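Local coordinates for putative aminotransferase class III protein (Arthrobacter aurescens, PDB 5G4J) that probably cleaves phosphoethanolamine as a pyridoxal-phosphate-dependent phospholyase of the class III aminotransferase family, at residues Asp59-Val64 against Lys412-Leu417; Asp144-Gly149 against Ser222-Leu227; Glu252-Phe257 against Met279-Gly284. All coordinates share one frame; numbering follows the deposited sequence.

Contact 1 (Asp59-Val64 against Lys412-Leu417). With EXT ({5-hydroxy-6-methyl-4-[(E)-{[2-(phosphonooxy)ethyl]imino}methyl]pyridin-3-yl}methyl dihydrogen phosphate), chain C.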
loop_
_atom_site.group_PDB
_atom_site.type_symbol
_atom_site.label_atom_id
_atom_site.label_comp_id
_atom_site.label_asym_id
_atom_site.label_seq_id
_atom_site.Cartn_x
_atom_site.Cartn_y
_atom_site.Cartn_z
ATOM N N ASP A 59 13.719 -23.473 -3.466
ATOM C CA ASP A 59 13.106 -22.414 -2.645
ATOM C C ASP A 59 12.349 -23.032 -1.453
ATOM O O ASP A 59 11.267 -23.551 -1.628
ATOM C CB ASP A 59 12.160 -21.568 -3.466
ATOM C CG ASP A 59 11.735 -20.326 -2.749
ATOM O OD1 ASP A 59 11.862 -20.245 -1.486
ATOM O OD2 ASP A 59 11.204 -19.431 -3.389
ATOM N N GLY A 60 12.980 -23.018 -0.286
ATOM C CA GLY A 60 12.401 -23.451 0.958
ATOM C C GLY A 60 11.864 -22.322 1.826
ATOM O O GLY A 60 11.595 -22.571 3.006
ATOM N N TYR A 61 11.704 -21.117 1.285
ATOM C CA TYR A 61 11.488 -19.913 2.099
ATOM C C TYR A 61 10.393 -18.968 1.683
ATOM O O TYR A 61 9.778 -18.372 2.570
ATOM C CB TYR A 61 12.820 -19.070 2.234
ATOM C CG TYR A 61 12.566 -17.849 3.145
ATOM C CD1 TYR A 61 12.392 -18.041 4.512
ATOM C CD2 TYR A 61 12.386 -16.554 2.648
ATOM C CE1 TYR A 61 12.115 -17.019 5.368
ATOM C CE2 TYR A 61 12.091 -15.464 3.527
ATOM C CZ TYR A 61 11.959 -15.712 4.924
ATOM O OH TYR A 61 11.692 -14.812 6.013
ATOM N N ASN A 62 10.142 -18.788 0.384
ATOM C CA ASN A 62 9.306 -17.732 -0.109
ATOM C C ASN A 62 7.866 -18.081 -0.237
ATOM O O ASN A 62 7.508 -18.959 -1.005
ATOM C CB ASN A 62 9.881 -17.201 -1.402
ATOM C CG ASN A 62 11.188 -16.470 -1.140
ATOM O OD1 ASN A 62 11.182 -15.371 -0.545
ATOM N ND2 ASN A 62 12.300 -17.066 -1.498
ATOM N N ASN A 63 7.036 -17.340 0.470
ATOM C CA ASN A 63 5.605 -17.532 0.411
ATOM C C ASN A 63 4.893 -16.625 -0.512
ATOM O O ASN A 63 3.744 -16.875 -0.817
ATOM C CB ASN A 63 4.990 -17.476 1.805
ATOM C CG ASN A 63 5.032 -16.107 2.420
ATOM O OD1 ASN A 63 5.878 -15.292 2.106
ATOM N ND2 ASN A 63 4.131 -15.896 3.345
ATOM N N VAL A 64 5.535 -15.545 -0.955
ATOM C CA VAL A 64 4.894 -14.655 -1.910
ATOM C C VAL A 64 4.536 -15.336 -3.247
ATOM O O VAL A 64 3.385 -15.237 -3.713
ATOM C CB VAL A 64 5.738 -13.381 -2.084
ATOM C CG1 VAL A 64 5.220 -12.548 -3.235
ATOM C CG2 VAL A 64 5.734 -12.577 -0.806
ATOM N N LYS A 412 13.297 -21.374 9.680
ATOM C CA LYS A 412 11.978 -21.097 9.124
ATOM C C LYS A 412 11.958 -21.641 7.660
ATOM O O LYS A 412 12.699 -21.137 6.802
ATOM C CB LYS A 412 11.704 -19.589 9.103
ATOM C CG LYS A 412 10.667 -19.066 8.067
ATOM C CD LYS A 412 9.956 -17.791 8.511
ATOM C CE LYS A 412 10.165 -16.510 7.767
ATOM N NZ LYS A 412 9.160 -15.459 8.270
ATOM N N MET A 413 11.072 -22.625 7.390
ATOM C CA MET A 413 10.908 -23.245 6.082
ATOM C C MET A 413 9.466 -23.064 5.688
ATOM O O MET A 413 8.574 -23.339 6.489
ATOM C CB MET A 413 11.312 -24.661 6.222
ATOM C CG MET A 413 12.774 -24.584 6.745
ATOM S SD MET A 413 13.437 -26.193 7.171
ATOM C CE MET A 413 12.878 -26.435 8.868
ATOM N N ARG A 414 9.290 -22.459 4.517
ATOM C CA ARG A 414 7.986 -21.868 4.131
ATOM C C ARG A 414 7.988 -21.747 2.649
ATOM O O ARG A 414 7.979 -20.631 2.130
ATOM C CB ARG A 414 7.798 -20.537 4.819
ATOM C CG ARG A 414 6.436 -19.853 4.641
ATOM C CD ARG A 414 6.559 -18.358 5.003
ATOM N NE ARG A 414 7.596 -17.705 4.260
ATOM C CZ ARG A 414 7.954 -16.430 4.446
ATOM N NH1 ARG A 414 7.267 -15.629 5.279
ATOM N NH2 ARG A 414 8.991 -15.922 3.773
ATOM N N PRO A 415 7.964 -22.886 1.959
ATOM C CA PRO A 415 8.183 -22.836 0.479
ATOM C C PRO A 415 6.936 -22.417 -0.287
ATOM O O PRO A 415 5.808 -22.391 0.287
ATOM C CB PRO A 415 8.566 -24.278 0.140
ATOM C CG PRO A 415 7.819 -25.055 1.161
ATOM C CD PRO A 415 7.932 -24.283 2.448
ATOM N N PRO A 416 7.083 -22.109 -1.574
ATOM C CA PRO A 416 5.881 -22.044 -2.426
ATOM C C PRO A 416 4.955 -23.210 -2.215
ATOM O O PRO A 416 5.427 -24.349 -1.939
ATOM C CB PRO A 416 6.448 -21.943 -3.844
ATOM C CG PRO A 416 7.843 -21.437 -3.642
ATOM C CD PRO A 416 8.316 -21.797 -2.305
ATOM N N LEU A 417 3.639 -22.993 -2.284
ATOM C CA LEU A 417 2.723 -24.069 -1.969
ATOM C C LEU A 417 2.633 -25.224 -3.057
ATOM O O LEU A 417 1.836 -26.132 -2.918
ATOM C CB LEU A 417 1.306 -23.553 -1.656
ATOM C CG LEU A 417 0.715 -24.203 -0.395
ATOM C CD1 LEU A 417 1.420 -23.751 0.909
ATOM C CD2 LEU A 417 -0.790 -24.034 -0.319
HETATM C CAA EXT C . 4.220 -8.825 7.259
HETATM C CAB EXT C . 5.423 -8.686 6.514
HETATM P PAC EXT C . 3.676 -5.988 3.783
HETATM O OAD EXT C . 5.174 -5.982 4.003
HETATM O OAE EXT C . 3.103 -6.396 2.551
HETATM O OAF EXT C . 3.205 -4.569 3.961
HETATM O OAG EXT C . 3.089 -6.871 4.873
HETATM C CAH EXT C . 3.200 -6.687 6.321
HETATM C CAI EXT C . 3.160 -7.853 7.156
HETATM N NAJ EXT C . 1.843 -9.060 8.862
HETATM C CAK EXT C . 2.030 -8.020 8.006
HETATM C CAL EXT C . 2.849 -9.989 8.968
HETATM C CAM EXT C . 2.666 -11.056 9.906
HETATM C CAN EXT C . 4.031 -9.873 8.203
HETATM O OAO EXT C . 5.020 -10.821 8.372
HETATM O OAP EXT C . 8.161 -13.438 6.499
HETATM P PAQ EXT C . 9.079 -12.639 5.506
HETATM O OAR EXT C . 10.527 -12.560 6.098
HETATM O OAS EXT C . 9.169 -13.194 4.082
HETATM O OAT EXT C . 8.466 -11.066 5.533
HETATM C CAU EXT C . 8.862 -10.086 6.476
HETATM C CAV EXT C . 7.861 -8.947 6.245
HETATM N NAW EXT C . 6.526 -9.356 6.806
#
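Arg414 and Tyr61 meet beside the phosphate on the phosphoethanolamine arm of the bound external aldimine, EXT. The guanidinium holds that phosphate with two nitrogens, NH2 lying 2.8 Å from EXT OAS and NH1 2.7 Å from EXT OAP. Lys412 adds a second positive end, its NZ 2.9 Å from the same OAP. Tyr61 OH also approaches EXT OAR, though the placement of this hydroxyl is less certain.

Arg414 is itself held from several directions. NH2 sits over one face of the Tyr61 ring toward its rim, a cation-pi contact in which CZ is 4.3 Å from the ring centroid and the two planes are inclined by 50°. Over the guanidinium, Asn63 lays its amide almost flat, 5° from parallel, with OD1 3.3 Å from CZ. At the edge, NE and NH2 both donate to Tyr61 O, each within the guanidinium plane and from opposite faces of the carbonyl plane; this side-on grip should resist rotation of the group. The bend at chi3 (55°) in Arg414 turns it into this slot.

The contact lies at the ends of strands 56-59 and 410-413 and in the loops just beyond. These strands flank strand 399-404 in the mixed sheet that contains all three, so the loops leaving that sheet form a phosphate-binding corner of the active site.

Backbone and carboxylate fix the corner from behind. Arg414 N donates to Gly60 O at 2.8 Å, while Pro416 CD packs 3.7 Å from Asp59 CG. Asp59 OD1 makes an Asx turn to Tyr61 N, extended to an Asx motif by Asn62 N, which ties down the start of the loop. Farther out, the Asn62 amide crosses the dimer interface, with OD1 bonded to His88 and ND2 to Tyr91 of the second subunit.

Contact 2 (Asp144-Gly149 against Ser222-Leu227). With EXT ({5-hydroxy-6-methyl-4-[(E)-{[2-(phosphonooxy)ethyl]imino}methyl]pyridin-3-yl}methyl dihydrogen phosphate), chain C.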
loop_
_atom_site.group_PDB
_atom_site.type_symbol
_atom_site.label_atom_id
_atom_site.label_comp_id
_atom_site.label_asym_id
_atom_site.label_seq_id
_atom_site.Cartn_x
_atom_site.Cartn_y
_atom_site.Cartn_z
ATOM N N ASP A 144 4.686 -9.939 22.224
ATOM C CA ASP A 144 5.971 -9.266 22.558
ATOM C C ASP A 144 7.079 -9.544 21.622
ATOM O O ASP A 144 8.193 -9.035 21.810
ATOM C CB ASP A 144 6.415 -9.538 24.014
ATOM C CG ASP A 144 6.897 -10.920 24.235
ATOM O OD1 ASP A 144 6.898 -11.791 23.329
ATOM O OD2 ASP A 144 7.171 -11.202 25.416
ATOM N N PHE A 145 6.807 -10.218 20.488
ATOM C CA PHE A 145 7.841 -10.266 19.452
ATOM C C PHE A 145 7.153 -10.472 18.085
ATOM O O PHE A 145 7.188 -11.547 17.510
ATOM C CB PHE A 145 8.873 -11.358 19.734
ATOM C CG PHE A 145 10.193 -11.089 19.047
ATOM C CD1 PHE A 145 11.087 -10.156 19.560
ATOM C CD2 PHE A 145 10.501 -11.738 17.854
ATOM C CE1 PHE A 145 12.325 -9.875 18.906
ATOM C CE2 PHE A 145 11.708 -11.458 17.176
ATOM C CZ PHE A 145 12.613 -10.554 17.740
ATOM N N SER A 146 6.465 -9.416 17.662
ATOM C CA SER A 146 5.629 -9.480 16.492
ATOM C C SER A 146 5.934 -8.333 15.531
ATOM O O SER A 146 6.612 -7.345 15.849
ATOM C CB SER A 146 4.167 -9.469 16.913
ATOM O OG SER A 146 3.848 -8.377 17.703
ATOM N N TYR A 147 5.417 -8.488 14.318
ATOM C CA TYR A 147 5.591 -7.507 13.239
ATOM C C TYR A 147 4.384 -7.574 12.299
ATOM O O TYR A 147 4.084 -8.617 11.732
ATOM C CB TYR A 147 6.815 -7.739 12.424
ATOM C CG TYR A 147 6.946 -6.780 11.301
ATOM C CD1 TYR A 147 7.190 -5.417 11.545
ATOM C CD2 TYR A 147 6.761 -7.186 9.969
ATOM C CE1 TYR A 147 7.263 -4.497 10.524
ATOM C CE2 TYR A 147 6.814 -6.220 8.911
ATOM C CZ TYR A 147 7.072 -4.915 9.185
ATOM O OH TYR A 147 7.127 -3.941 8.209
ATOM N N HIS A 148 3.657 -6.452 12.197
ATOM C CA HIS A 148 2.402 -6.445 11.411
ATOM C C HIS A 148 2.425 -5.403 10.307
ATOM O O HIS A 148 1.400 -5.198 9.644
ATOM C CB HIS A 148 1.244 -6.218 12.357
ATOM C CG HIS A 148 1.077 -7.306 13.331
ATOM N ND1 HIS A 148 0.607 -8.541 12.971
ATOM C CD2 HIS A 148 1.400 -7.392 14.651
ATOM C CE1 HIS A 148 0.556 -9.321 14.043
ATOM N NE2 HIS A 148 1.103 -8.668 15.055
ATOM N N GLY A 149 3.562 -4.729 10.135
ATOM C CA GLY A 149 3.697 -3.742 9.033
ATOM C C GLY A 149 4.379 -2.487 9.375
ATOM O O GLY A 149 4.872 -2.291 10.504
ATOM N N SER A 222 4.734 -16.892 14.078
ATOM C CA SER A 222 5.969 -17.193 13.366
ATOM C C SER A 222 7.146 -16.319 13.729
ATOM O O SER A 222 8.216 -16.848 14.078
ATOM C CB SER A 222 5.715 -17.187 11.831
ATOM O OG SER A 222 5.182 -15.921 11.363
ATOM N N THR A 223 6.973 -14.997 13.715
ATOM C CA THR A 223 8.021 -14.076 14.128
ATOM C C THR A 223 8.476 -14.313 15.581
ATOM O O THR A 223 9.674 -14.206 15.860
ATOM C CB THR A 223 7.523 -12.628 13.985
ATOM O OG1 THR A 223 7.217 -12.459 12.600
ATOM C CG2 THR A 223 8.594 -11.613 14.285
ATOM N N GLU A 224 7.537 -14.758 16.391
ATOM C CA GLU A 224 7.773 -15.111 17.790
ATOM C C GLU A 224 8.638 -16.376 17.988
ATOM O O GLU A 224 9.015 -16.695 19.128
ATOM C CB GLU A 224 6.433 -15.319 18.514
ATOM C CG GLU A 224 5.497 -14.081 18.661
ATOM C CD GLU A 224 4.637 -13.771 17.427
ATOM O OE1 GLU A 224 4.881 -14.360 16.315
ATOM O OE2 GLU A 224 3.819 -12.852 17.528
ATOM N N GLY A 225 8.863 -17.133 16.918
ATOM C CA GLY A 225 9.534 -18.431 16.973
ATOM C C GLY A 225 8.720 -19.647 16.763
ATOM O O GLY A 225 9.094 -20.735 17.261
ATOM N N LEU A 226 7.582 -19.519 16.079
ATOM C CA LEU A 226 6.657 -20.583 15.795
ATOM C C LEU A 226 6.124 -21.337 17.007
ATOM O O LEU A 226 6.434 -22.488 17.237
ATOM C CB LEU A 226 7.220 -21.579 14.728
ATOM C CG LEU A 226 7.314 -21.080 13.318
ATOM C CD1 LEU A 226 8.085 -22.091 12.462
ATOM C CD2 LEU A 226 5.908 -20.932 12.733
ATOM N N LEU A 227 5.305 -20.661 17.804
ATOM C CA LEU A 227 4.885 -21.138 19.063
ATOM C C LEU A 227 3.753 -22.139 18.886
ATOM O O LEU A 227 2.976 -22.032 17.918
ATOM C CB LEU A 227 4.353 -19.932 19.899
ATOM C CG LEU A 227 5.267 -18.746 20.038
ATOM C CD1 LEU A 227 4.684 -17.667 20.935
ATOM C CD2 LEU A 227 6.689 -19.098 20.475
HETATM C CAA EXT C . 4.220 -8.825 7.259
HETATM C CAB EXT C . 5.423 -8.686 6.514
HETATM P PAC EXT C . 3.676 -5.988 3.783
HETATM O OAD EXT C . 5.174 -5.982 4.003
HETATM O OAE EXT C . 3.103 -6.396 2.551
HETATM O OAF EXT C . 3.205 -4.569 3.961
HETATM O OAG EXT C . 3.089 -6.871 4.873
HETATM C CAH EXT C . 3.200 -6.687 6.321
HETATM C CAI EXT C . 3.160 -7.853 7.156
HETATM N NAJ EXT C . 1.843 -9.060 8.862
HETATM C CAK EXT C . 2.030 -8.020 8.006
HETATM C CAL EXT C . 2.849 -9.989 8.968
HETATM C CAM EXT C . 2.666 -11.056 9.906
HETATM C CAN EXT C . 4.031 -9.873 8.203
HETATM O OAO EXT C . 5.020 -10.821 8.372
HETATM O OAP EXT C . 8.161 -13.438 6.499
HETATM P PAQ EXT C . 9.079 -12.639 5.506
HETATM O OAR EXT C . 10.527 -12.560 6.098
HETATM O OAS EXT C . 9.169 -13.194 4.082
HETATM O OAT EXT C . 8.466 -11.066 5.533
HETATM C CAU EXT C . 8.862 -10.086 6.476
HETATM C CAV EXT C . 7.861 -8.947 6.245
HETATM N NAW EXT C . 6.526 -9.356 6.806
HETATM O O HOH W 1 5.712 -10.739 11.301
#
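Phe145 and Glu224 bring their CA atoms to 5.1 Å where an extended stretch passes the type I turn Ser222-Gly225, with no direct hydrogen bond across. The side chains of the turn close instead round Phe145 O: Glu224 CG lies 3.3 Å from it, and Thr223 CG2 leans in at 3.5 Å. In return the Phe145 ring presents its edge to the turn, CD2 being 3.3 Å from Thr223 O, which lies near the ring plane.

Glu224 is folded back at chi2 (82°), and this brings OE2 beside Ser146 CB; the carboxylate's polar partner there is Ser143 OG. Thr223 splits its two branches. With CG2 anti to the backbone N, the methyl packs on Phe145, while OG1 turns to a water at 2.6 Å. The same water donates to Tyr147 O (2.7 Å) and lies 3.0 Å from EXT OAO, the hydroxyl-group oxygen on the pyridine ring, thus joining both loops to the cofactor. Tyr147 meets the aldimine with its ring edge, CE2 3.7 Å from EXT CAB, and packs on Phe309 of the second subunit.

The two loops leave neighbouring parallel strands, 140-143 and 214-217, of the mixed sheet that also holds 247-251, and lead on to helices 152-155 and 233-243 respectively, so the contact bridges adjacent crossovers at the cofactor edge.

Contact 3 (Glu252-Phe257 against Met279-Gly284). With EXT ({5-hydroxy-6-methyl-4-[(E)-{[2-(phosphonooxy)ethyl]imino}methyl]pyridin-3-yl}methyl dihydrogen phosphate), chain C.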
loop_
_atom_site.group_PDB
_atom_site.type_symbol
_atom_site.label_atom_id
_atom_site.label_comp_id
_atom_site.label_asym_id
_atom_site.label_seq_id
_atom_site.Cartn_x
_atom_site.Cartn_y
_atom_site.Cartn_z
ATOM N N GLU A 252 -3.349 -12.844 8.649
ATOM C CA GLU A 252 -3.123 -14.018 7.827
ATOM C C GLU A 252 -2.024 -13.902 6.799
ATOM O O GLU A 252 -1.907 -14.771 5.920
ATOM C CB GLU A 252 -4.447 -14.425 7.137
ATOM C CG GLU A 252 -5.481 -14.857 8.094
ATOM C CD GLU A 252 -5.287 -16.241 8.744
ATOM O OE1 GLU A 252 -4.529 -17.102 8.197
ATOM O OE2 GLU A 252 -5.853 -16.463 9.851
ATOM N N VAL A 253 -1.154 -12.902 6.925
ATOM C CA VAL A 253 -0.125 -12.685 5.925
ATOM C C VAL A 253 0.836 -13.901 5.886
ATOM O O VAL A 253 1.295 -14.299 4.829
ATOM C CB VAL A 253 0.616 -11.372 6.182
ATOM C CG1 VAL A 253 1.846 -11.282 5.398
ATOM C CG2 VAL A 253 -0.296 -10.181 5.908
ATOM N N GLN A 254 1.116 -14.508 7.030
ATOM C CA GLN A 254 1.971 -15.685 7.107
ATOM C C GLN A 254 1.178 -17.007 7.086
ATOM O O GLN A 254 1.749 -18.029 6.588
ATOM C CB GLN A 254 2.803 -15.702 8.415
ATOM C CG GLN A 254 3.743 -14.546 8.544
ATOM C CD GLN A 254 4.883 -14.576 7.587
ATOM O OE1 GLN A 254 5.246 -15.615 7.079
ATOM N NE2 GLN A 254 5.432 -13.407 7.275
ATOM N N SER A 255 -0.039 -17.061 7.628
ATOM C CA SER A 255 -0.701 -18.343 7.844
ATOM C C SER A 255 -1.793 -18.617 6.792
ATOM O O SER A 255 -2.442 -19.611 6.850
ATOM C CB SER A 255 -1.251 -18.385 9.274
ATOM O OG SER A 255 -2.245 -17.398 9.452
ATOM N N GLY A 256 -2.059 -17.660 5.933
ATOM C CA GLY A 256 -3.192 -17.700 5.028
ATOM C C GLY A 256 -3.050 -18.494 3.726
ATOM O O GLY A 256 -2.029 -19.107 3.479
ATOM N N PHE A 257 -4.150 -18.537 2.979
ATOM C CA PHE A 257 -4.206 -19.220 1.687
ATOM C C PHE A 257 -3.781 -20.698 1.742
ATOM O O PHE A 257 -3.178 -21.214 0.837
ATOM C CB PHE A 257 -3.485 -18.407 0.609
ATOM C CG PHE A 257 -4.183 -17.110 0.324
ATOM C CD1 PHE A 257 -4.000 -16.023 1.165
ATOM C CD2 PHE A 257 -5.112 -17.004 -0.713
ATOM C CE1 PHE A 257 -4.709 -14.868 0.917
ATOM C CE2 PHE A 257 -5.838 -15.878 -0.938
ATOM C CZ PHE A 257 -5.624 -14.797 -0.135
ATOM N N MET A 279 -4.699 -9.821 5.160
ATOM C CA MET A 279 -3.971 -10.685 4.263
ATOM C C MET A 279 -3.167 -9.832 3.322
ATOM O O MET A 279 -3.422 -8.668 3.131
ATOM C CB MET A 279 -4.934 -11.643 3.527
ATOM C CG MET A 279 -5.921 -11.017 2.689
ATOM S SD MET A 279 -7.289 -12.205 2.303
ATOM C CE MET A 279 -8.062 -12.349 3.816
ATOM N N GLY A 280 -2.194 -10.447 2.701
ATOM C CA GLY A 280 -1.291 -9.706 1.812
ATOM C C GLY A 280 -0.541 -10.813 1.035
ATOM O O GLY A 280 -1.163 -11.591 0.333
ATOM N N LYS A 281 0.771 -10.927 1.322
ATOM C CA LYS A 281 1.777 -11.816 0.620
ATOM C C LYS A 281 1.382 -12.638 -0.611
ATOM O O LYS A 281 1.352 -12.124 -1.734
ATOM C CB LYS A 281 2.615 -12.571 1.631
ATOM C CG LYS A 281 3.668 -11.654 2.283
ATOM C CD LYS A 281 4.343 -12.312 3.482
ATOM C CE LYS A 281 5.288 -11.351 4.233
ATOM N NZ LYS A 281 6.555 -10.859 3.633
ATOM N N PRO A 282 1.001 -13.917 -0.375
ATOM C CA PRO A 282 0.693 -14.794 -1.446
ATOM C C PRO A 282 -0.384 -14.394 -2.292
ATOM O O PRO A 282 -0.502 -14.981 -3.342
ATOM C CB PRO A 282 0.185 -16.116 -0.678
ATOM C CG PRO A 282 -0.398 -15.536 0.605
ATOM C CD PRO A 282 0.726 -14.589 0.940
ATOM N N MET A 283 -1.275 -13.510 -1.837
ATOM C CA MET A 283 -2.560 -13.487 -2.495
ATOM C C MET A 283 -2.580 -13.250 -4.013
ATOM O O MET A 283 -3.484 -13.733 -4.752
ATOM C CB MET A 283 -3.516 -12.636 -1.674
ATOM C CG MET A 283 -3.737 -11.272 -2.001
ATOM S SD MET A 283 -4.733 -10.437 -0.674
ATOM C CE MET A 283 -6.370 -10.423 -1.336
ATOM N N GLY A 284 -1.621 -12.443 -4.524
ATOM C CA GLY A 284 -1.465 -12.203 -5.955
ATOM C C GLY A 284 -0.216 -12.826 -6.562
ATOM O O GLY A 284 0.258 -12.387 -7.600
HETATM C CAA EXT C . 4.220 -8.825 7.259
HETATM C CAB EXT C . 5.423 -8.686 6.514
HETATM P PAC EXT C . 3.676 -5.988 3.783
HETATM O OAD EXT C . 5.174 -5.982 4.003
HETATM O OAE EXT C . 3.103 -6.396 2.551
HETATM O OAF EXT C . 3.205 -4.569 3.961
HETATM O OAG EXT C . 3.089 -6.871 4.873
HETATM C CAH EXT C . 3.200 -6.687 6.321
HETATM C CAI EXT C . 3.160 -7.853 7.156
HETATM N NAJ EXT C . 1.843 -9.060 8.862
HETATM C CAK EXT C . 2.030 -8.020 8.006
HETATM C CAL EXT C . 2.849 -9.989 8.968
HETATM C CAM EXT C . 2.666 -11.056 9.906
HETATM C CAN EXT C . 4.031 -9.873 8.203
HETATM O OAO EXT C . 5.020 -10.821 8.372
HETATM O OAP EXT C . 8.161 -13.438 6.499
HETATM P PAQ EXT C . 9.079 -12.639 5.506
HETATM O OAR EXT C . 10.527 -12.560 6.098
HETATM O OAS EXT C . 9.169 -13.194 4.082
HETATM O OAT EXT C . 8.466 -11.066 5.533
HETATM C CAU EXT C . 8.862 -10.086 6.476
HETATM C CAV EXT C . 7.861 -8.947 6.245
HETATM N NAW EXT C . 6.526 -9.356 6.806
HETATM O O HOH W 2 -2.261 -13.572 3.270
#
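Val253 carries CG1 anti to its backbone N (chi1 166°), which presses this methyl against Lys281 CD at 3.3 Å, tighter than usual van der Waals contact. The lysine chain crosses the valine at about a right angle, runs extended, and turns only at chi4 (-68°), placing NZ 2.7 Å from EXT OAT. There it also bonds Thr311 OG1 of the second subunit. Lys281 is consistent with the lysine that carries pyridoxal phosphate as an internal aldimine in this family, displaced here because EXT NAW belongs to the substrate adduct. Val253 CB lies against the pyridine, 3.7 Å from EXT NAJ.

Gln254 bends at chi2 and offers NE2 to two oxygens of the ligand, 2.8 Å from both EXT OAP and EXT OAO, so one amide nitrogen links the substrate phosphate to the hydroxyl-group oxygen of the cofactor. Its OE1 accepts from Arg414 NH1. A leucine here would have no amide, and both ligand oxygens would probably lose a donor while Arg414 NH1 was left without this acceptor.

Away from the ligand, Phe257 is packed by three residues of 279-284. Met283 CA stands over one face in a CH-pi contact, 4.3 Å from the ring centroid, Pro282 CG lies 3.7 Å from CD1, and Met279 SD makes an oblique Met-aromatic contact, 3.9 Å from CZ. A water bridges Glu252 O and Gly280 N between the two backbones.

Segment 252-257 leaves strand 247-251, and segment 279-284 begins at the end of the adjacent parallel strand 276-279; Leu103 of helix 94-104 covers Phe257, Met279 and Met283, while strand 290-295 lies against the two methionines.

In the fold
From the N terminus, the chain passes Asp59-Val64 and meets Lys412-Leu417 347 residues later, so contact 1 closes a loop that encloses the other two. Within it contact 2 closes first, enclosing 72 residues between the loops that follow strands 140-143 and 214-217; contact 3 follows in series, closing a short loop of 21 residues after strand 247-251. None cross. Contact 1 belongs to the sheet containing 56-59 and 410-413, contacts 2 and 3 to the other seven-stranded sheet. The centres of contacts 1 and 3 lie about 12 Å apart and those two touch directly, whereas contacts 1 and 2 do not touch, but both reach the bound aldimine, as does contact 3.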